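Local coordinates for uncharacterized protein TCIL3000_10_9440 (Trypanosoma congolense, PDB 5KMX), which is an insect-stage surface antigen of uncharacterised function, whose bilobed ectodomain, the part described here, may serve as a sensor, at residues F85-P90 and L158-G163. Sequence-based numbering, arbitrary orientation.
Sequences FTRRTP and LYLVAG
F85, R87 and T89 on one strand meet L160 and L158 on another across the interior of a curled, largely antiparallel β-sheet in one lobe of the bilobed ectodomain. The axes of the two short segments come within 10.2 Å, their N-to-C directions 146° apart, so the strands face each other through side chains, with no hydrogen bond between them; their backbones bond elsewhere, 85-90 to V77, V75 and L73 of strand 72-79 and L158 to strand 197-204. Alternate residues of 85-90 turn inward, and L160 takes the largest share of the contact. Its CD1 meets the tip of the F85 ring obliquely, at 4.2 Å from CZ, while CD2 lies over one face of the R87 guanidinium, 3.6 Å above its plane and displaced toward the rim. R87 leaves its backbone with CG anti to N (chi1 173°), then bends at chi2 and chi3, which carries the flat group across to lie against L160 CD2, and the two side chains pass in opposite directions. The aliphatic part of R87 joins in, with CG 4.0 Å from L160 CD2. The guanidinium is buried but has polar partners: NH1 is hydrogen-bonded to Q177 O and makes a long, weak ion pair with D185, and NH2 makes another with E172; these probably temper the cost of burial. Toward the C-terminal end of 85-90, T89 and L158 also slide past each other. With chi1 at -52°, T89 sets its hydroxyl beside its own backbone N; OG1 packs 3.5 Å from L158 CD1, and CG2 touches the same methyl at 4.1 Å.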
# COMPACT_ATOMS: atom_id res chain seq x y z
N PHE A 85 8.82 -15.80 6.70
CA PHE A 85 8.80 -15.82 5.25
C PHE A 85 9.66 -14.70 4.70
O PHE A 85 10.08 -13.81 5.44
CB PHE A 85 7.36 -15.71 4.72
CG PHE A 85 6.69 -14.41 5.06
CD1 PHE A 85 6.10 -14.22 6.30
CD2 PHE A 85 6.63 -13.39 4.13
CE1 PHE A 85 5.46 -13.03 6.61
CE2 PHE A 85 6.00 -12.19 4.43
CZ PHE A 85 5.42 -12.01 5.67
N THR A 86 9.92 -14.75 3.40
CA THR A 86 10.69 -13.72 2.72
C THR A 86 9.82 -13.05 1.67
O THR A 86 8.97 -13.69 1.06
CB THR A 86 11.95 -14.30 2.03
OG1 THR A 86 12.69 -15.09 2.97
CG2 THR A 86 12.84 -13.18 1.50
N ARG A 87 10.02 -11.75 1.49
CA ARG A 87 9.31 -10.99 0.46
C ARG A 87 10.28 -10.17 -0.36
O ARG A 87 11.15 -9.48 0.19
CB ARG A 87 8.25 -10.08 1.08
CG ARG A 87 7.57 -9.13 0.09
CD ARG A 87 6.79 -9.89 -0.98
NE ARG A 87 5.64 -10.57 -0.40
CZ ARG A 87 4.45 -10.01 -0.19
NH1 ARG A 87 4.24 -8.74 -0.53
NH2 ARG A 87 3.47 -10.71 0.35
N ARG A 88 10.13 -10.24 -1.68
CA ARG A 88 10.92 -9.43 -2.59
C ARG A 88 10.01 -8.42 -3.28
O ARG A 88 8.93 -8.78 -3.75
CB ARG A 88 11.63 -10.31 -3.62
CG ARG A 88 12.90 -9.70 -4.17
CD ARG A 88 13.69 -10.73 -4.95
NE ARG A 88 13.21 -10.88 -6.32
CZ ARG A 88 13.48 -11.92 -7.10
NH1 ARG A 88 14.22 -12.93 -6.65
NH2 ARG A 88 13.00 -11.97 -8.34
N THR A 89 10.44 -7.16 -3.31
CA THR A 89 9.65 -6.09 -3.90
C THR A 89 10.52 -5.21 -4.78
O THR A 89 11.63 -4.84 -4.38
CB THR A 89 8.98 -5.22 -2.82
OG1 THR A 89 8.25 -6.05 -1.90
CG2 THR A 89 8.03 -4.21 -3.45
N PRO A 90 10.03 -4.86 -5.98
CA PRO A 90 10.81 -3.92 -6.79
C PRO A 90 10.83 -2.52 -6.18
O PRO A 90 9.80 -2.04 -5.70
CB PRO A 90 10.08 -3.92 -8.14
CG PRO A 90 8.70 -4.37 -7.83
CD PRO A 90 8.83 -5.33 -6.69
N LEU A 158 6.07 -0.43 2.87
CA LEU A 158 5.75 -1.79 2.47
C LEU A 158 4.78 -2.45 3.45
O LEU A 158 5.10 -2.61 4.63
CB LEU A 158 7.03 -2.62 2.37
CG LEU A 158 6.88 -4.06 1.85
CD1 LEU A 158 6.48 -4.06 0.38
CD2 LEU A 158 8.17 -4.84 2.06
N TYR A 159 3.61 -2.83 2.95
CA TYR A 159 2.59 -3.47 3.77
C TYR A 159 2.55 -4.98 3.54
O TYR A 159 2.44 -5.44 2.40
CB TYR A 159 1.21 -2.88 3.48
CG TYR A 159 1.14 -1.37 3.55
CD1 TYR A 159 1.64 -0.59 2.52
CD2 TYR A 159 0.56 -0.73 4.64
CE1 TYR A 159 1.59 0.79 2.58
CE2 TYR A 159 0.49 0.65 4.70
CZ TYR A 159 1.00 1.40 3.67
OH TYR A 159 0.94 2.77 3.73
N LEU A 160 2.64 -5.75 4.62
CA LEU A 160 2.55 -7.20 4.56
C LEU A 160 1.36 -7.67 5.40
O LEU A 160 0.97 -7.00 6.36
CB LEU A 160 3.84 -7.85 5.05
CG LEU A 160 5.12 -7.37 4.35
CD1 LEU A 160 6.35 -7.96 5.01
CD2 LEU A 160 5.09 -7.71 2.87
N VAL A 161 0.80 -8.82 5.04
CA VAL A 161 -0.36 -9.36 5.74
C VAL A 161 -0.15 -10.83 6.12
O VAL A 161 0.19 -11.66 5.28
CB VAL A 161 -1.63 -9.26 4.88
CG1 VAL A 161 -2.85 -9.76 5.65
CG2 VAL A 161 -1.85 -7.82 4.43
N ALA A 162 -0.37 -11.13 7.40
CA ALA A 162 -0.28 -12.49 7.90
C ALA A 162 -1.67 -13.03 8.23
O ALA A 162 -2.38 -12.47 9.06
CB ALA A 162 0.61 -12.55 9.12
N GLY A 163 -2.05 -14.12 7.56
CA GLY A 163 -3.33 -14.75 7.80
C GLY A 163 -3.28 -15.66 9.01
O GLY A 163 -2.25 -16.27 9.30